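Local coordinates for CELL WALL surface anchor family protein (Streptococcus pneumoniae, PDB 2WW8) that serves as a pilus adhesin of the bacterium and probably recognises host cells through an integrin-like domain that carries a magnesium ion, at residues 228-233 with 380-385; 384-389 with 534-539. One frame throughout, in Å; residues are numbered along the deposited sequence.

Contact 1 (228-233 with 380-385); sequences VILLDN and KVIFHI
L230 pairs with H384 near the middle of two parallel strands, 228-232 and 380-385, whose directions differ by 13°. The backbones are joined by five hydrogen bonds. V228 and L230 each donate to one residue of the partner strand and accept from another, and D232 N closes the series by donating to I385 O. The bond from I385 N to L230 O, 2.9 Å, is almost straight at 174°. Weaker CA-H...O contacts lie between these bonds, such as I382 CA to V228 O at 3.2 Å.

The packing on one face of the sheet is centred on L230. With its CG beside the backbone N (chi1 -64°), the leucine brings CD1 over the imidazole of H384, 4.1 Å from the ring centroid and close to the ring normal: a CH-pi contact. The same CD1 lies 4.1 Å from I382 CG2, so a single methyl touches both neighbours on that face. H384 suits this place because its flat ring offers a face to the leucine while its NE2 hydrogen-bonds to Y275.

On the other face, L231 and I385 run side by side, with L231 CD1 3.9 Å from I385 CG2. I229 sets its CG1 4.3 Å from F383 CB, and the phenylalanine ring leads away from strand 228-232. These bulky apolar groups suit a position where a helix must pack against the sheet.

Strand 225-232 is an inner strand of the parallel sheet, with strand 269-275 hydrogen-bonded along its other edge. Helix 247-263 packs on the face of I229, F383 and I385, and helix 359-373 on that of V228, I382 and H384, giving the helix-sheet-helix layering of the integrin-like (von Willebrand A) fold.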
loop_
_atom_site.group_PDB
_atom_site.type_symbol
_atom_site.label_atom_id
_atom_site.label_comp_id
_atom_site.label_asym_id
_atom_site.label_seq_id
_atom_site.Cartn_x
_atom_site.Cartn_y
_atom_site.Cartn_z
ATOM N N VAL A 228 -14.379 32.732 5.984
ATOM C CA VAL A 228 -15.346 32.294 6.997
ATOM C C VAL A 228 -16.508 31.560 6.277
ATOM O O VAL A 228 -17.045 32.024 5.261
ATOM C CB VAL A 228 -15.952 33.498 7.734
ATOM C CG1 VAL A 228 -17.047 33.004 8.767
ATOM C CG2 VAL A 228 -14.795 34.337 8.447
ATOM N N ILE A 229 -16.883 30.407 6.803
ATOM C CA ILE A 229 -18.100 29.715 6.276
ATOM C C ILE A 229 -19.249 29.919 7.250
ATOM O O ILE A 229 -19.066 29.648 8.441
ATOM C CB ILE A 229 -17.841 28.236 6.103
ATOM C CG1 ILE A 229 -16.774 28.092 5.042
ATOM C CG2 ILE A 229 -19.149 27.458 5.768
ATOM C CD1 ILE A 229 -16.291 26.677 4.840
ATOM N N LEU A 230 -20.379 30.434 6.778
ATOM C CA LEU A 230 -21.524 30.605 7.665
ATOM C C LEU A 230 -22.529 29.545 7.279
ATOM O O LEU A 230 -22.854 29.424 6.110
ATOM C CB LEU A 230 -22.286 31.909 7.402
ATOM C CG LEU A 230 -21.574 33.240 7.638
ATOM C CD1 LEU A 230 -22.495 34.418 7.335
ATOM C CD2 LEU A 230 -21.202 33.245 9.123
ATOM N N LEU A 231 -23.022 28.790 8.249
ATOM C CA LEU A 231 -23.815 27.636 7.887
ATOM C C LEU A 231 -25.130 27.641 8.717
ATOM O O LEU A 231 -25.085 27.579 9.954
ATOM C CB LEU A 231 -23.010 26.384 8.212
ATOM C CG LEU A 231 -23.782 25.047 8.051
ATOM C CD1 LEU A 231 -24.329 24.863 6.623
ATOM C CD2 LEU A 231 -22.836 23.825 8.440
ATOM N N ASP A 232 -26.251 27.777 8.023
ATOM C CA ASP A 232 -27.601 27.735 8.618
ATOM C C ASP A 232 -27.891 26.344 9.199
ATOM O O ASP A 232 -27.781 25.306 8.523
ATOM C CB ASP A 232 -28.569 28.237 7.501
ATOM C CG ASP A 232 -30.061 28.252 7.867
ATOM O OD1 ASP A 232 -30.500 27.593 8.840
ATOM O OD2 ASP A 232 -30.754 28.965 7.088
ATOM N N ASN A 233 -28.218 26.297 10.495
ATOM C CA ASN A 233 -28.593 25.023 11.147
ATOM C C ASN A 233 -30.031 25.174 11.727
ATOM O O ASN A 233 -30.348 24.575 12.769
ATOM C CB ASN A 233 -27.574 24.623 12.221
ATOM C CG ASN A 233 -27.712 23.163 12.720
ATOM O OD1 ASN A 233 -27.803 22.968 13.924
ATOM N ND2 ASN A 233 -27.771 22.184 11.847
ATOM N N LYS A 380 -10.279 38.170 1.462
ATOM C CA LYS A 380 -11.194 37.802 2.580
ATOM C C LYS A 380 -12.519 37.357 1.981
ATOM O O LYS A 380 -13.075 38.058 1.142
ATOM C CB LYS A 380 -11.390 38.974 3.558
ATOM C CG LYS A 380 -10.048 39.278 4.269
ATOM C CD LYS A 380 -9.704 40.739 4.341
ATOM C CE LYS A 380 -8.363 41.057 4.969
ATOM N NZ LYS A 380 -7.168 41.305 4.092
ATOM N N VAL A 381 -12.993 36.163 2.356
ATOM C CA VAL A 381 -14.120 35.519 1.692
ATOM C C VAL A 381 -15.117 35.033 2.743
ATOM O O VAL A 381 -14.705 34.533 3.779
ATOM C CB VAL A 381 -13.613 34.322 0.825
ATOM C CG1 VAL A 381 -14.759 33.625 -0.013
ATOM C CG2 VAL A 381 -12.455 34.805 -0.125
ATOM N N ILE A 382 -16.409 35.164 2.451
ATOM C CA ILE A 382 -17.468 34.460 3.178
ATOM C C ILE A 382 -18.226 33.588 2.185
ATOM O O ILE A 382 -18.614 34.081 1.087
ATOM C CB ILE A 382 -18.437 35.502 3.830
ATOM C CG1 ILE A 382 -17.629 36.414 4.802
ATOM C CG2 ILE A 382 -19.703 34.882 4.421
ATOM C CD1 ILE A 382 -18.395 37.716 5.124
ATOM N N PHE A 383 -18.342 32.307 2.556
ATOM C CA PHE A 383 -19.317 31.385 1.936
ATOM C C PHE A 383 -20.509 31.206 2.923
ATOM O O PHE A 383 -20.346 30.735 4.035
ATOM C CB PHE A 383 -18.647 30.013 1.662
ATOM C CG PHE A 383 -17.679 30.014 0.526
ATOM C CD1 PHE A 383 -18.122 29.797 -0.770
ATOM C CD2 PHE A 383 -16.303 30.201 0.766
ATOM C CE1 PHE A 383 -17.188 29.780 -1.829
ATOM C CE2 PHE A 383 -15.398 30.178 -0.267
ATOM C CZ PHE A 383 -15.821 29.965 -1.568
ATOM N N HIS A 384 -21.695 31.588 2.508
ATOM C CA HIS A 384 -22.836 31.507 3.380
ATOM C C HIS A 384 -23.828 30.500 2.759
ATOM O O HIS A 384 -24.325 30.673 1.617
ATOM C CB HIS A 384 -23.487 32.863 3.349
ATOM C CG HIS A 384 -24.681 32.972 4.262
ATOM N ND1 HIS A 384 -25.436 34.119 4.336
ATOM C CD2 HIS A 384 -25.184 32.130 5.194
ATOM C CE1 HIS A 384 -26.408 33.946 5.223
ATOM N NE2 HIS A 384 -26.279 32.746 5.750
ATOM N N ILE A 385 -24.123 29.467 3.527
ATOM C CA ILE A 385 -25.053 28.448 3.084
ATOM C C ILE A 385 -26.311 28.645 3.946
ATOM O O ILE A 385 -26.266 28.571 5.194
ATOM C CB ILE A 385 -24.491 27.033 3.296
ATOM C CG1 ILE A 385 -23.283 26.820 2.382
ATOM C CG2 ILE A 385 -25.574 25.917 3.084
ATOM C CD1 ILE A 385 -22.274 25.816 3.005
#

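Contact 2 (384-389 with 534-539); sequences HITDGV and VFTVGI. With MG (magnesium ion), chain B.
H384 and T386 each donate a backbone N-H to strand 534-539 and accept one in return, giving four hydrogen bonds between parallel strands inclined at 17°. The last of these, from I539 N to T386 O at 2.8 Å, is also the most bent, with an angle of 140° at the hydrogen, where the strand ends before D387.

T386 uses its two branches differently. Its OG1, anti to the backbone N (chi1 169°), accepts from G388 N at 3.2 Å in an ST turn and also hydrogen-bonds to D232. Its methyl CG2 sits over one face of the H384 ring, toward the rim, and 4.0 Å from T536 CG2. A threonine thus suits both the strand and the turn after it. At the edge of the imidazole and in its plane, a water joins H384 ND1 to T536 OG1, and that hydroxyl is also hydrogen-bonded to S560. I539 CD1 meets I385 CG2 at 3.7 Å, an oblique contact of beta-branched side chains.

D387 presses its CB against I539 O, 3.3 Å away, while its carboxylate turns to the magnesium ion. OD1 binds the metal at 2.2 Å, and OD2 forms a salt bridge with R247, which probably helps hold the carboxylate in place. S234, S236 and three waters complete the six ligands; one of those waters donates to D387 O. With D387 as the one carboxylate ligand, the ion probably keeps much of its positive character, and a water could give way to an acidic group of a binding partner, as in integrins.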
loop_
_atom_site.group_PDB
_atom_site.type_symbol
_atom_site.label_atom_id
_atom_site.label_comp_id
_atom_site.label_asym_id
_atom_site.label_seq_id
_atom_site.Cartn_x
_atom_site.Cartn_y
_atom_site.Cartn_z
ATOM N N HIS A 384 -21.695 31.588 2.508
ATOM C CA HIS A 384 -22.836 31.507 3.380
ATOM C C HIS A 384 -23.828 30.500 2.759
ATOM O O HIS A 384 -24.325 30.673 1.617
ATOM C CB HIS A 384 -23.487 32.863 3.349
ATOM C CG HIS A 384 -24.681 32.972 4.262
ATOM N ND1 HIS A 384 -25.436 34.119 4.336
ATOM C CD2 HIS A 384 -25.184 32.130 5.194
ATOM C CE1 HIS A 384 -26.408 33.946 5.223
ATOM N NE2 HIS A 384 -26.279 32.746 5.750
ATOM N N ILE A 385 -24.123 29.467 3.527
ATOM C CA ILE A 385 -25.053 28.448 3.084
ATOM C C ILE A 385 -26.311 28.645 3.946
ATOM O O ILE A 385 -26.266 28.571 5.194
ATOM C CB ILE A 385 -24.491 27.033 3.296
ATOM C CG1 ILE A 385 -23.283 26.820 2.382
ATOM C CG2 ILE A 385 -25.574 25.917 3.084
ATOM C CD1 ILE A 385 -22.274 25.816 3.005
ATOM N N THR A 386 -27.442 28.864 3.284
ATOM C CA THR A 386 -28.654 29.032 4.095
ATOM C C THR A 386 -29.877 28.405 3.404
ATOM O O THR A 386 -29.871 28.280 2.157
ATOM C CB THR A 386 -28.864 30.541 4.381
ATOM O OG1 THR A 386 -30.156 30.764 4.951
ATOM C CG2 THR A 386 -28.687 31.389 3.150
ATOM N N ASP A 387 -30.921 28.079 4.184
ATOM C CA ASP A 387 -32.164 27.610 3.529
ATOM C C ASP A 387 -33.343 28.526 3.873
ATOM O O ASP A 387 -34.491 28.118 3.782
ATOM C CB ASP A 387 -32.471 26.149 3.844
ATOM C CG ASP A 387 -33.104 25.993 5.211
ATOM O OD1 ASP A 387 -32.995 26.896 6.065
ATOM O OD2 ASP A 387 -33.638 24.912 5.496
ATOM N N GLY A 388 -33.089 29.758 4.280
ATOM C CA GLY A 388 -34.237 30.636 4.545
ATOM C C GLY A 388 -33.932 32.095 4.805
ATOM O O GLY A 388 -32.835 32.480 5.214
ATOM N N VAL A 389 -34.914 32.917 4.498
ATOM C CA VAL A 389 -34.878 34.334 4.789
ATOM C C VAL A 389 -34.918 34.606 6.294
ATOM O O VAL A 389 -35.404 33.762 7.037
ATOM C CB VAL A 389 -36.001 35.065 4.025
ATOM C CG1 VAL A 389 -35.899 34.820 2.484
ATOM C CG2 VAL A 389 -37.390 34.669 4.524
ATOM N N VAL A 534 -18.289 37.717 -0.997
ATOM C CA VAL A 534 -19.356 37.081 -0.195
ATOM C C VAL A 534 -20.220 36.325 -1.204
ATOM O O VAL A 534 -20.844 36.973 -2.076
ATOM C CB VAL A 534 -20.229 38.143 0.512
ATOM C CG1 VAL A 534 -21.261 37.439 1.404
ATOM C CG2 VAL A 534 -19.325 39.073 1.368
ATOM N N PHE A 535 -20.256 35.010 -1.025
ATOM C CA PHE A 535 -21.019 34.048 -1.845
ATOM C C PHE A 535 -22.142 33.429 -0.991
ATOM O O PHE A 535 -21.896 33.074 0.155
ATOM C CB PHE A 535 -20.084 32.899 -2.229
ATOM C CG PHE A 535 -18.917 33.336 -3.055
ATOM C CD1 PHE A 535 -19.111 33.793 -4.357
ATOM C CD2 PHE A 535 -17.620 33.289 -2.532
ATOM C CE1 PHE A 535 -18.029 34.197 -5.183
ATOM C CE2 PHE A 535 -16.508 33.695 -3.374
ATOM C CZ PHE A 535 -16.724 34.184 -4.672
ATOM N N THR A 536 -23.349 33.324 -1.529
ATOM C CA THR A 536 -24.500 32.803 -0.824
ATOM C C THR A 536 -25.059 31.664 -1.677
ATOM O O THR A 536 -25.402 31.807 -2.883
ATOM C CB THR A 536 -25.562 33.907 -0.620
ATOM O OG1 THR A 536 -24.910 35.023 0.021
ATOM C CG2 THR A 536 -26.712 33.438 0.318
ATOM N N VAL A 537 -25.106 30.498 -1.057
ATOM C CA VAL A 537 -25.761 29.330 -1.674
ATOM C C VAL A 537 -27.037 29.098 -0.857
ATOM O O VAL A 537 -26.936 28.743 0.339
ATOM C CB VAL A 537 -24.815 28.105 -1.665
ATOM C CG1 VAL A 537 -25.482 26.818 -2.148
ATOM C CG2 VAL A 537 -23.596 28.364 -2.600
ATOM N N GLY A 538 -28.188 29.397 -1.463
ATOM C CA GLY A 538 -29.502 29.100 -0.877
ATOM C C GLY A 538 -29.958 27.675 -1.180
ATOM O O GLY A 538 -29.650 27.073 -2.232
ATOM N N ILE A 539 -30.667 27.095 -0.211
ATOM C CA ILE A 539 -31.198 25.743 -0.381
ATOM C C ILE A 539 -32.736 25.837 -0.413
ATOM O O ILE A 539 -33.380 25.930 0.635
ATOM C CB ILE A 539 -30.757 24.807 0.732
ATOM C CG1 ILE A 539 -29.228 24.649 0.721
ATOM C CG2 ILE A 539 -31.371 23.420 0.486
ATOM C CD1 ILE A 539 -28.738 24.306 2.123
HETATM MG MG MG B . -34.270 27.547 7.719
HETATM O O HOH W 1 -24.587 36.034 2.485
HETATM O O HOH W 2 -35.809 26.667 1.900
HETATM O O HOH W 3 -35.715 27.865 6.235
HETATM O O HOH W 4 -35.745 28.000 9.041
HETATM O O HOH W 5 -33.274 29.377 7.662
#

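Contacts 1 and 2 are centred 8 Å apart on opposite edges of strand 379-386, the central strand of the parallel sheet, and share H384 and I385. The H384 ring is clasped between L230 from contact 1 and T386 from contact 2, on opposite faces. F383 CE1 packs 3.6 Å from F535 CD2, extending the apolar layer across three strands. At the C-terminal ends they meet at the metal site: D232 OD2 lies 2.9 Å from T386 OG1 and accepts from D387 N, while OD1 hydrogen-bonds to S234, a magnesium ligand. D232, its nearest side-chain atom about 4 Å from the ion, thus lies in the second shell and probably helps position D387, consistent with the integrin metal-ion-dependent adhesion site.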